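Local coordinates for protein tRNA threonylcarbamoyladenosine dehydratase (Escherichia coli, PDB 4D79) that catalyses the ATP-dependent dehydration of threonylcarbamoyladenosine at position 37 of tRNAs to its cyclic form, and can accept sulfur from CsdA in vitro, at residues A45-A50 with R94-E99; Q116-G121 with A136-Y141; I164-L169 with G249-S254. One frame throughout, in Å; residues are numbered along the deposited sequence.

Contact 1 of 3, residues A45-A50 with R94-E99; sequences AAEALA and RQINPE
Glu47 and Ala50 meet Ile96 where two neighbouring helices of the Rossmann-like ATP-binding fold converge on the same face of the sheet: helix 42-51, which follows strand 32-36 and the glycine-rich turn, and the C-terminal end of helix 85-96. The nearest CA atoms, Ala50 CA and Ile96 CA, are 6.7 Å apart, and the small alanine leaves room for the isoleucine to lie against it. The two branches of Ile96 have different partners. Its CG2 rests on the Ala50 methyl, at 4.0 Å from Ala50 CB. The longer arm, with CG1 beside the backbone N and anti to the carbonyl carbon (chi1 -70°), stretches on until CD1 lies over the flat face of the Glu47 carboxylate, 3.5 Å from Glu47 OE1 and 3.7 Å from Glu47 CD. The glutamate reaches this place by bending at chi2 (87°), and its chain crosses that of Ile96 at about a right angle. Its polar end is engaged by Arg92 and Arg51, which form salt bridges with OE2, while Trp44 of the second subunit packs on the side chain. After Ile96 the helix ends and Asn97 forms an Asx turn, its OD1 accepting from Glu99 N at 3.0 Å. The amide's other end joins the helices: a water donates to Ala50 O (2.8 Å) and accepts from Asn97 ND2 (2.9 Å). With an alanine in place of Ile96, CD1 and CG2 are gone, and the carboxylate face and the Ala50 methyl would probably be left beside a gap. Methyl packing on one side of the buried carboxylate leaves its charge to be balanced by the two arginines, which would be expected to hold it in its ionised form.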
ATOM      1  N   ALA B  45       1.673   2.857  -7.295  1.00 16.64           N
ATOM      2  CA  ALA B  45       3.050   2.757  -7.756  1.00 18.12           C
ATOM      3  C   ALA B  45       3.654   4.155  -7.901  1.00 16.27           C
ATOM      4  O   ALA B  45       4.802   4.405  -7.505  1.00 16.19           O
ATOM      5  CB  ALA B  45       3.109   1.978  -9.073  1.00 17.57           C
ATOM      6  N   ALA B  46       2.889   5.081  -8.475  1.00 16.14           N
ATOM      7  CA  ALA B  46       3.400   6.421  -8.694  1.00 20.82           C
ATOM      8  C   ALA B  46       3.715   7.097  -7.372  1.00 15.89           C
ATOM      9  O   ALA B  46       4.761   7.759  -7.238  1.00 18.21           O
ATOM     10  CB  ALA B  46       2.390   7.234  -9.508  1.00 18.70           C
ATOM     11  N   GLU B  47       2.816   6.930  -6.388  1.00 16.29           N
ATOM     12  CA  GLU B  47       3.031   7.421  -5.034  1.00 13.78           C
ATOM     13  C   GLU B  47       4.325   6.867  -4.453  1.00 15.59           C
ATOM     14  O   GLU B  47       5.156   7.606  -3.917  1.00 16.56           O
ATOM     15  CB  GLU B  47       1.837   7.043  -4.147  1.00 18.66           C
ATOM     16  CG  GLU B  47       1.946   7.475  -2.687  1.00 19.14           C
ATOM     17  CD  GLU B  47       1.444   8.880  -2.445  1.00 24.64           C
ATOM     18  OE1 GLU B  47       1.028   9.529  -3.433  1.00 21.07           O
ATOM     19  OE2 GLU B  47       1.431   9.317  -1.260  1.00 20.93           O
ATOM     20  N   ALA B  48       4.513   5.565  -4.556  1.00 15.10           N
ATOM     21  CA  ALA B  48       5.688   4.942  -3.966  1.00 16.80           C
ATOM     22  C   ALA B  48       6.989   5.419  -4.632  1.00 18.29           C
ATOM     23  O   ALA B  48       8.016   5.601  -3.949  1.00 19.31           O
ATOM     24  CB  ALA B  48       5.557   3.432  -4.075  1.00 18.73           C
ATOM     25  N   LEU B  49       6.976   5.602  -5.948  1.00 18.34           N
ATOM     26  CA  LEU B  49       8.163   6.125  -6.640  1.00 16.62           C
ATOM     27  C   LEU B  49       8.523   7.521  -6.136  1.00 13.55           C
ATOM     28  O   LEU B  49       9.685   7.820  -5.867  1.00 17.27           O
ATOM     29  CB  LEU B  49       7.917   6.170  -8.131  1.00 16.60           C
ATOM     30  CG  LEU B  49       7.768   4.846  -8.833  1.00 14.59           C
ATOM     31  CD1 LEU B  49       7.224   5.113 -10.240  1.00 21.73           C
ATOM     32  CD2 LEU B  49       9.046   4.082  -8.873  1.00 19.21           C
ATOM     33  N   ALA B  50       7.528   8.393  -6.036  1.00 17.33           N
ATOM     34  CA  ALA B  50       7.765   9.730  -5.545  1.00 15.33           C
ATOM     35  C   ALA B  50       8.340   9.715  -4.125  1.00 16.28           C
ATOM     36  O   ALA B  50       9.277  10.474  -3.810  1.00 17.41           O
ATOM     37  CB  ALA B  50       6.462  10.526  -5.611  1.00 17.88           C
ATOM     38  N   ARG B  94       4.205  16.529  -7.133  1.00 22.48           N
ATOM     39  CA  ARG B  94       4.895  17.810  -6.949  1.00 24.99           C
ATOM     40  C   ARG B  94       4.787  18.310  -5.511  1.00 24.37           C
ATOM     41  O   ARG B  94       5.644  19.083  -5.059  1.00 22.03           O
ATOM     42  CB  ARG B  94       4.330  18.856  -7.919  1.00 26.83           C
ATOM     43  CG  ARG B  94       4.598  18.500  -9.398  1.00 39.33           C
ATOM     44  CD  ARG B  94       4.139  19.549 -10.393  1.00 42.77           C
ATOM     45  NE  ARG B  94       4.199  19.014 -11.760  1.00 47.30           N
ATOM     46  CZ  ARG B  94       3.153  18.807 -12.556  1.00 85.92           C
ATOM     47  NH1 ARG B  94       1.927  19.107 -12.148  1.00 43.18           N
ATOM     48  NH2 ARG B  94       3.339  18.309 -13.781  1.00 46.83           N
ATOM     49  N   GLN B  95       3.733  17.906  -4.787  1.00 21.64           N
ATOM     50  CA  GLN B  95       3.612  18.202  -3.360  1.00 22.66           C
ATOM     51  C   GLN B  95       4.478  17.282  -2.518  1.00 23.35           C
ATOM     52  O   GLN B  95       4.964  17.692  -1.454  1.00 25.45           O
ATOM     53  CB  GLN B  95       2.145  18.090  -2.924  1.00 23.63           C
ATOM     54  CG  GLN B  95       1.363  19.308  -3.315  1.00 28.82           C
ATOM     55  CD  GLN B  95       1.555  20.418  -2.288  1.00 39.81           C
ATOM     56  OE1 GLN B  95       1.460  20.195  -1.067  1.00 37.83           O
ATOM     57  NE2 GLN B  95       1.870  21.598  -2.766  1.00 40.27           N
ATOM     58  N   ILE B  96       4.690  16.056  -2.984  1.00 18.12           N
ATOM     59  CA  ILE B  96       5.554  15.124  -2.283  1.00 16.37           C
ATOM     60  C   ILE B  96       6.999  15.557  -2.416  1.00 21.28           C
ATOM     61  O   ILE B  96       7.731  15.649  -1.423  1.00 20.51           O
ATOM     62  CB  ILE B  96       5.351  13.697  -2.804  1.00 16.76           C
ATOM     63  CG1 ILE B  96       3.952  13.179  -2.359  1.00 19.65           C
ATOM     64  CG2 ILE B  96       6.454  12.766  -2.272  1.00 19.63           C
ATOM     65  CD1 ILE B  96       3.572  11.837  -2.952  1.00 20.37           C
ATOM     66  N   ASN B  97       7.430  15.805  -3.648  1.00 20.19           N
ATOM     67  CA  ASN B  97       8.799  16.206  -3.947  1.00 21.25           C
ATOM     68  C   ASN B  97       8.757  17.282  -5.021  1.00 18.98           C
ATOM     69  O   ASN B  97       8.591  16.974  -6.215  1.00 21.03           O
ATOM     70  CB  ASN B  97       9.645  15.023  -4.390  1.00 21.63           C
ATOM     71  CG  ASN B  97      11.060  15.455  -4.676  1.00 21.91           C
ATOM     72  OD1 ASN B  97      11.390  16.623  -4.490  1.00 19.02           O
ATOM     73  ND2 ASN B  97      11.877  14.552  -5.125  1.00 17.23           N
ATOM     74  N   PRO B  98       8.818  18.561  -4.625  1.00 19.18           N
ATOM     75  CA  PRO B  98       8.780  19.664  -5.600  1.00 24.50           C
ATOM     76  C   PRO B  98       9.944  19.666  -6.590  1.00 24.66           C
ATOM     77  O   PRO B  98       9.893  20.402  -7.579  1.00 23.88           O
ATOM     78  CB  PRO B  98       8.811  20.914  -4.708  1.00 30.26           C
ATOM     79  CG  PRO B  98       8.352  20.464  -3.387  1.00 34.14           C
ATOM     80  CD  PRO B  98       8.802  19.041  -3.236  1.00 22.93           C
ATOM     81  N   GLU B  99      10.981  18.883  -6.348  1.00 23.15           N
ATOM     82  CA  GLU B  99      12.124  18.786  -7.237  1.00 28.58           C
ATOM     83  C   GLU B  99      12.048  17.579  -8.171  1.00 27.49           C
ATOM     84  O   GLU B  99      12.935  17.404  -9.022  1.00 24.06           O
ATOM     85  CB  GLU B  99      13.416  18.732  -6.408  1.00 22.24           C
ATOM     86  CG  GLU B  99      13.648  20.041  -5.663  1.00 31.46           C
ATOM     87  CD  GLU B  99      14.949  20.066  -4.890  1.00 38.26           C
ATOM     88  OE1 GLU B  99      15.030  19.362  -3.875  1.00 26.06           O
ATOM     89  OE2 GLU B  99      15.883  20.795  -5.286  1.00 67.81           O
TER
HETATM   90  O   HOH W   1      10.761  11.896  -5.749  1.00 18.07           O

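Contact 2 of 3, residues Q116-G121 with A136-Y141; sequences QYMSVG and AALIAY
Met118 packs on Leu138 and Tyr141 where the short helix 114-118, in the connection from strand 101-105 to strand 124-127, lies beside helix 132-144, the next helix of the Rossmann-like fold. The nearest CA atoms, Met118 CA and Tyr141 CA, are 8.5 Å apart, and the space is spanned by side chains. Methionine supplies one side of the contact along its whole length. Near its root, Met118 CB lies 3.6 Å from Tyr141 CE2 and meets the ring at an oblique angle; Met118 CG follows at 4.0 Å from Tyr141 CD2. The chain then bends at chi2 (-60°) and chi3 (116°), which carries its end away from the tyrosine and onto the leucine. There Met118 SD is 3.9 Å and Met118 CE 3.8 Å from Leu138 CD1, so one methyl of the leucine touches both sulfur and terminal carbon. The methionine and tyrosine chains slide past each other in opposite directions, whereas Met118 and Leu138 cross at about a right angle. Leu138 and Tyr141, three residues apart, lie on one side of their helix; in Tyr141 the ring leaves anti to the backbone N (chi1 -172°), a course that carries it toward the methionine, where CD2 and CE2 are the atoms it touches. No hydrogen bond joins the segments. A type I turn runs from Met118 to Gly121, which has positive phi, and strand 124-127 follows. Met118 also rests on Val125 of that strand, while Val114 of helix 114-118 touches both Leu138 and Tyr141. On another flank of helix 132-144, Ala136 and Ile139 pack on Leu181 of helix 176-189, so this helix is covered from two directions.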
ATOM      1  N   GLN B 116       7.063   5.700 -29.833  1.00 31.53           N
ATOM      2  CA  GLN B 116       7.263   7.118 -29.538  1.00 38.20           C
ATOM      3  C   GLN B 116       7.258   7.371 -28.036  1.00 41.79           C
ATOM      4  O   GLN B 116       8.145   8.053 -27.492  1.00 34.32           O
ATOM      5  CB  GLN B 116       6.176   7.946 -30.229  1.00 33.67           C
ATOM      6  CG  GLN B 116       6.144   9.423 -29.850  1.00 64.90           C
ATOM      7  CD  GLN B 116       4.943  10.153 -30.429  1.00105.83           C
ATOM      8  OE1 GLN B 116       4.228   9.621 -31.280  1.00 83.57           O
ATOM      9  NE2 GLN B 116       4.691  11.364 -29.934  1.00 77.98           N
ATOM     10  N   TYR B 117       6.291   6.795 -27.325  1.00 32.04           N
ATOM     11  CA  TYR B 117       6.252   7.082 -25.900  1.00 32.06           C
ATOM     12  C   TYR B 117       7.404   6.402 -25.171  1.00 30.78           C
ATOM     13  O   TYR B 117       7.934   6.959 -24.207  1.00 37.90           O
ATOM     14  CB  TYR B 117       4.886   6.686 -25.326  1.00 28.22           C
ATOM     15  CG  TYR B 117       3.776   7.631 -25.743  1.00 27.58           C
ATOM     16  CD1 TYR B 117       4.013   8.987 -25.866  1.00 42.83           C
ATOM     17  CD2 TYR B 117       2.497   7.170 -26.024  1.00 39.04           C
ATOM     18  CE1 TYR B 117       3.026   9.857 -26.236  1.00 38.10           C
ATOM     19  CE2 TYR B 117       1.501   8.040 -26.386  1.00 41.83           C
ATOM     20  CZ  TYR B 117       1.778   9.389 -26.499  1.00 36.36           C
ATOM     21  OH  TYR B 117       0.803  10.287 -26.868  1.00 44.01           O
ATOM     22  N   MET B 118       7.861   5.260 -25.651  1.00 30.99           N
ATOM     23  CA  MET B 118       8.962   4.603 -24.963  1.00 26.39           C
ATOM     24  C   MET B 118      10.319   5.144 -25.413  1.00 39.80           C
ATOM     25  O   MET B 118      11.348   4.726 -24.871  1.00 40.96           O
ATOM     26  CB  MET B 118       8.893   3.091 -25.189  1.00 33.26           C
ATOM     27  CG  MET B 118       7.705   2.434 -24.524  1.00 27.26           C
ATOM     28  SD  MET B 118       7.643   2.641 -22.725  1.00 31.95           S
ATOM     29  CE  MET B 118       6.144   3.588 -22.559  1.00 25.12           C
ATOM     30  N   SER B 119      10.336   6.149 -26.302  1.00 45.47           N
ATOM     31  CA  SER B 119      11.566   6.639 -26.919  1.00 59.22           C
ATOM     32  C   SER B 119      12.378   7.523 -25.985  1.00 43.73           C
ATOM     33  O   SER B 119      13.525   7.837 -26.305  1.00 47.80           O
ATOM     34  CB  SER B 119      11.238   7.455 -28.197  1.00 32.11           C
ATOM     35  OG  SER B 119      10.485   6.695 -29.116  1.00 81.64           O
ATOM     36  N   VAL B 120      11.841   7.884 -24.820  1.00 45.66           N
ATOM     37  CA  VAL B 120      12.558   8.748 -23.899  1.00 38.74           C
ATOM     38  C   VAL B 120      13.725   8.044 -23.226  1.00 39.05           C
ATOM     39  O   VAL B 120      14.667   8.713 -22.790  1.00 54.34           O
ATOM     40  CB  VAL B 120      11.575   9.273 -22.827  1.00 62.88           C
ATOM     41  CG1 VAL B 120      12.290  10.093 -21.748  1.00 85.99           C
ATOM     42  CG2 VAL B 120      10.456  10.075 -23.468  1.00 69.34           C
ATOM     43  N   GLY B 121      13.721   6.714 -23.161  1.00 32.65           N
ATOM     44  CA  GLY B 121      14.809   6.037 -22.479  1.00 37.28           C
ATOM     45  C   GLY B 121      14.574   5.931 -20.981  1.00 37.71           C
ATOM     46  O   GLY B 121      15.268   6.553 -20.177  1.00 34.67           O
ATOM     47  N   ALA B 136      -0.598  -5.789 -24.024  1.00 23.59           N
ATOM     48  CA  ALA B 136       0.219  -6.652 -24.868  1.00 30.15           C
ATOM     49  C   ALA B 136       1.185  -5.834 -25.725  1.00 25.47           C
ATOM     50  O   ALA B 136       2.368  -6.160 -25.806  1.00 26.63           O
ATOM     51  CB  ALA B 136      -0.685  -7.515 -25.744  1.00 34.75           C
ATOM     52  N   ALA B 137       0.711  -4.736 -26.308  1.00 28.22           N
ATOM     53  CA  ALA B 137       1.562  -3.896 -27.141  1.00 36.75           C
ATOM     54  C   ALA B 137       2.711  -3.290 -26.330  1.00 25.36           C
ATOM     55  O   ALA B 137       3.855  -3.228 -26.804  1.00 25.47           O
ATOM     56  CB  ALA B 137       0.715  -2.798 -27.776  1.00 37.63           C
ATOM     57  N   LEU B 138       2.431  -2.839 -25.100  1.00 25.18           N
ATOM     58  CA  LEU B 138       3.492  -2.288 -24.270  1.00 24.42           C
ATOM     59  C   LEU B 138       4.503  -3.371 -23.915  1.00 27.56           C
ATOM     60  O   LEU B 138       5.716  -3.173 -24.042  1.00 21.95           O
ATOM     61  CB  LEU B 138       2.907  -1.654 -22.992  1.00 23.16           C
ATOM     62  CG  LEU B 138       3.909  -1.040 -22.001  1.00 26.19           C
ATOM     63  CD1 LEU B 138       4.612   0.128 -22.669  1.00 27.45           C
ATOM     64  CD2 LEU B 138       3.215  -0.590 -20.723  1.00 26.64           C
ATOM     65  N   ILE B 139       4.017  -4.536 -23.482  1.00 21.96           N
ATOM     66  CA  ILE B 139       4.915  -5.600 -23.034  1.00 24.58           C
ATOM     67  C   ILE B 139       5.788  -6.093 -24.173  1.00 23.20           C
ATOM     68  O   ILE B 139       6.999  -6.281 -24.001  1.00 25.18           O
ATOM     69  CB  ILE B 139       4.106  -6.741 -22.396  1.00 23.83           C
ATOM     70  CG1 ILE B 139       3.564  -6.262 -21.047  1.00 22.72           C
ATOM     71  CG2 ILE B 139       4.951  -8.029 -22.210  1.00 26.50           C
ATOM     72  CD1 ILE B 139       2.543  -7.168 -20.519  1.00 31.92           C
ATOM     73  N   ALA B 140       5.182  -6.341 -25.343  1.00 23.99           N
ATOM     74  CA  ALA B 140       5.937  -6.832 -26.489  1.00 34.47           C
ATOM     75  C   ALA B 140       7.034  -5.846 -26.882  1.00 25.89           C
ATOM     76  O   ALA B 140       8.183  -6.242 -27.100  1.00 25.53           O
ATOM     77  CB  ALA B 140       4.979  -7.120 -27.646  1.00 31.92           C
ATOM     78  N   TYR B 141       6.719  -4.551 -26.885  1.00 25.98           N
ATOM     79  CA  TYR B 141       7.706  -3.540 -27.232  1.00 25.88           C
ATOM     80  C   TYR B 141       8.844  -3.479 -26.216  1.00 24.03           C
ATOM     81  O   TYR B 141      10.025  -3.462 -26.597  1.00 21.61           O
ATOM     82  CB  TYR B 141       7.039  -2.172 -27.375  1.00 24.60           C
ATOM     83  CG  TYR B 141       8.023  -1.163 -27.922  1.00 23.24           C
ATOM     84  CD1 TYR B 141       8.217  -1.029 -29.305  1.00 28.24           C
ATOM     85  CD2 TYR B 141       8.808  -0.425 -27.075  1.00 22.87           C
ATOM     86  CE1 TYR B 141       9.157  -0.130 -29.821  1.00 32.82           C
ATOM     87  CE2 TYR B 141       9.742   0.482 -27.561  1.00 27.36           C
ATOM     88  CZ  TYR B 141       9.918   0.601 -28.942  1.00 27.19           C
ATOM     89  OH  TYR B 141      10.834   1.491 -29.397  1.00 26.41           O
TER

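Contact 3 of 3, residues I164-L169 with G249-S254; sequences IQVTDL and GFVAVS
Val251 of helix 242-266 points its side chain at strand 164-168, the antiparallel strand at the edge of the sheet within this chain. Followed outward, its CB already touches the strand, 4.1 Å from Ile164 CG2. The two methyls then part. Val251 CG2, beside the backbone N, stays with the isoleucine, 3.9 Å from Ile164 CG2, and the two chains cross obliquely. Val251 CG1, anti to the backbone N (chi1 166°), turns to the next inward-facing residue of the strand and lies 3.6 Å from Val166 CG2. Val166 is modelled in two conformers, so this second touch is less certain than the first. Gln165, between the two, directs its CB away from the helix, and its backbone is hydrogen-bonded to Phe205 on strand 202-206. Thr162 of the second subunit also packs on Val251, which places the contact at the interface between subunits. The helix segment lies in a stretch predicted to span a membrane, yet here its valine is buried against the protein's own sheet. With only aliphatic carbons meeting across it, the join has no directional bond and relies on van der Waals packing, more deeply buried on the Ile164 side.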
ATOM      1  N   ILE B 164       0.738 -11.824  -2.616  1.00 17.73           N
ATOM      2  CA  ILE B 164       1.274 -11.158  -3.803  1.00 19.75           C
ATOM      3  C   ILE B 164       2.755 -11.482  -3.939  1.00 21.12           C
ATOM      4  O   ILE B 164       3.498 -11.468  -2.965  1.00 21.81           O
ATOM      5  CB  ILE B 164       1.024  -9.639  -3.701  1.00 13.97           C
ATOM      6  CG1 ILE B 164      -0.467  -9.374  -3.555  1.00 18.72           C
ATOM      7  CG2 ILE B 164       1.671  -8.866  -4.848  1.00 21.00           C
ATOM      8  CD1 ILE B 164      -0.838  -7.952  -3.159  1.00 21.19           C
ATOM      9  N   GLN B 165       3.188 -11.759  -5.156  1.00 19.13           N
ATOM     10  CA  GLN B 165       4.573 -12.106  -5.419  1.00 17.85           C
ATOM     11  C   GLN B 165       4.875 -11.786  -6.882  1.00 21.31           C
ATOM     12  O   GLN B 165       4.006 -11.349  -7.643  1.00 23.62           O
ATOM     13  CB  GLN B 165       4.861 -13.563  -5.054  1.00 24.47           C
ATOM     14  CG  GLN B 165       3.820 -14.517  -5.490  1.00 35.06           C
ATOM     15  CD  GLN B 165       3.973 -15.880  -4.854  1.00 47.88           C
ATOM     16  OE1 GLN B 165       4.883 -16.627  -5.184  1.00 48.12           O
ATOM     17  NE2 GLN B 165       3.105 -16.188  -3.894  1.00 67.66           N
ATOM     18  N   VAL B 166       6.129 -11.999  -7.267  0.63 18.81           N
ATOM     19  CA  VAL B 166       6.629 -11.687  -8.603  0.63 25.83           C
ATOM     20  C   VAL B 166       7.141 -12.973  -9.233  0.63 27.14           C
ATOM     21  O   VAL B 166       7.946 -13.687  -8.625  0.63 28.95           O
ATOM     22  CB  VAL B 166       7.758 -10.631  -8.567  0.63 23.73           C
ATOM     23  CG1 VAL B 166       8.125 -10.206  -9.990  0.63 18.77           C
ATOM     24  CG2 VAL B 166       7.354  -9.424  -7.751  0.63 46.01           C
ATOM     25  N   THR B 167       6.711 -13.244 -10.466  1.00 22.68           N
ATOM     26  CA  THR B 167       7.206 -14.397 -11.193  1.00 21.61           C
ATOM     27  C   THR B 167       7.168 -14.087 -12.696  1.00 25.45           C
ATOM     28  O   THR B 167       6.700 -13.031 -13.142  1.00 24.38           O
ATOM     29  CB  THR B 167       6.375 -15.649 -10.833  1.00 26.18           C
ATOM     30  OG1 THR B 167       7.071 -16.841 -11.214  1.00 36.44           O
ATOM     31  CG2 THR B 167       5.034 -15.634 -11.504  1.00 28.50           C
ATOM     32  N   ASP B 168       7.663 -15.023 -13.483  1.00 21.86           N
ATOM     33  CA  ASP B 168       7.598 -14.860 -14.923  1.00 22.34           C
ATOM     34  C   ASP B 168       6.147 -14.932 -15.371  1.00 19.52           C
ATOM     35  O   ASP B 168       5.370 -15.756 -14.873  1.00 22.90           O
ATOM     36  CB  ASP B 168       8.397 -15.934 -15.629  1.00 24.36           C
ATOM     37  CG  ASP B 168       8.484 -15.692 -17.122  1.00 29.04           C
ATOM     38  OD1 ASP B 168       9.400 -14.940 -17.539  1.00 27.21           O
ATOM     39  OD2 ASP B 168       7.637 -16.222 -17.884  1.00 28.58           O
ATOM     40  N   LEU B 169       5.799 -14.067 -16.327  1.00 21.47           N
ATOM     41  CA  LEU B 169       4.419 -13.960 -16.805  1.00 22.77           C
ATOM     42  C   LEU B 169       3.862 -15.306 -17.228  1.00 24.72           C
ATOM     43  O   LEU B 169       2.659 -15.545 -17.080  1.00 26.58           O
ATOM     44  CB  LEU B 169       4.339 -12.943 -17.955  1.00 26.57           C
ATOM     45  CG  LEU B 169       2.973 -12.779 -18.655  1.00 26.09           C
ATOM     46  CD1 LEU B 169       1.883 -12.345 -17.656  1.00 28.81           C
ATOM     47  CD2 LEU B 169       3.095 -11.772 -19.848  1.00 23.27           C
ATOM     48  N   GLY B 249       1.007  -2.488  -6.649  1.00 15.95           N
ATOM     49  CA  GLY B 249       1.851  -1.403  -7.095  1.00 15.98           C
ATOM     50  C   GLY B 249       3.113  -1.275  -6.271  1.00 16.83           C
ATOM     51  O   GLY B 249       4.183  -0.977  -6.819  1.00 16.80           O
ATOM     52  N   PHE B 250       3.011  -1.485  -4.941  1.00 13.80           N
ATOM     53  CA  PHE B 250       4.185  -1.389  -4.082  1.00 14.58           C
ATOM     54  C   PHE B 250       5.166  -2.522  -4.347  1.00 16.79           C
ATOM     55  O   PHE B 250       6.392  -2.298  -4.370  1.00 15.36           O
ATOM     56  CB  PHE B 250       3.799  -1.373  -2.595  1.00 16.88           C
ATOM     57  CG  PHE B 250       3.042  -0.167  -2.172  1.00 14.85           C
ATOM     58  CD1 PHE B 250       3.038   0.986  -2.933  1.00 19.91           C
ATOM     59  CD2 PHE B 250       2.326  -0.177  -0.976  1.00 24.96           C
ATOM     60  CE1 PHE B 250       2.338   2.085  -2.540  1.00 18.57           C
ATOM     61  CE2 PHE B 250       1.622   0.947  -0.575  1.00 18.04           C
ATOM     62  CZ  PHE B 250       1.635   2.058  -1.321  1.00 18.53           C
ATOM     63  N   VAL B 251       4.655  -3.737  -4.579  1.00 14.43           N
ATOM     64  CA  VAL B 251       5.545  -4.846  -4.900  1.00 16.83           C
ATOM     65  C   VAL B 251       6.219  -4.611  -6.254  1.00 21.49           C
ATOM     66  O   VAL B 251       7.415  -4.893  -6.432  1.00 16.91           O
ATOM     67  CB  VAL B 251       4.781  -6.173  -4.864  1.00 17.69           C
ATOM     68  CG1 VAL B 251       5.587  -7.288  -5.528  1.00 19.54           C
ATOM     69  CG2 VAL B 251       4.414  -6.544  -3.435  1.00 23.47           C
ATOM     70  N   ALA B 252       5.475  -4.085  -7.225  1.00 17.91           N
ATOM     71  CA  ALA B 252       6.090  -3.746  -8.512  1.00 18.57           C
ATOM     72  C   ALA B 252       7.246  -2.745  -8.350  1.00 14.97           C
ATOM     73  O   ALA B 252       8.305  -2.915  -8.957  1.00 17.97           O
ATOM     74  CB  ALA B 252       5.035  -3.200  -9.466  1.00 18.10           C
ATOM     75  N   VAL B 253       7.052  -1.688  -7.557  1.00 15.64           N
ATOM     76  CA  VAL B 253       8.115  -0.683  -7.355  1.00 16.84           C
ATOM     77  C   VAL B 253       9.318  -1.292  -6.653  1.00 14.98           C
ATOM     78  O   VAL B 253      10.461  -1.142  -7.108  1.00 16.13           O
ATOM     79  CB  VAL B 253       7.555   0.532  -6.603  1.00 16.01           C
ATOM     80  CG1 VAL B 253       8.600   1.481  -6.143  1.00 17.89           C
ATOM     81  CG2 VAL B 253       6.577   1.264  -7.517  1.00 15.47           C
ATOM     82  N   SER B 254       9.081  -2.050  -5.583  1.00 14.37           N
ATOM     83  CA  SER B 254      10.178  -2.668  -4.850  1.00 13.83           C
ATOM     84  C   SER B 254      10.974  -3.609  -5.742  1.00 14.11           C
ATOM     85  O   SER B 254      12.210  -3.662  -5.651  1.00 14.50           O
ATOM     86  CB  SER B 254       9.667  -3.433  -3.643  1.00 20.55           C
ATOM     87  OG  SER B 254       9.280  -2.562  -2.577  1.00 17.01           O
TER

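How the contacts relate
From the N terminus, contact 1 closes first, bringing residues 45-50 to 94-99 across a loop that contains strand 56-60. Contact 2 then closes the short loop through strand 124-127, and contact 3 the longest, from the edge strand to helix 242-266. The three follow in series; none nests or crosses. Contacts 1 and 3 nevertheless touch in space: Val253 lies against Ala45 and Leu49, and Phe250 against Ala48, so helix 242-266 links the edge strand to helix 42-51, and both contacts reach the second subunit. Contact 2 touches neither, though its nearest atoms are about 5 Å from contact 3 and about 12 Å from contact 1.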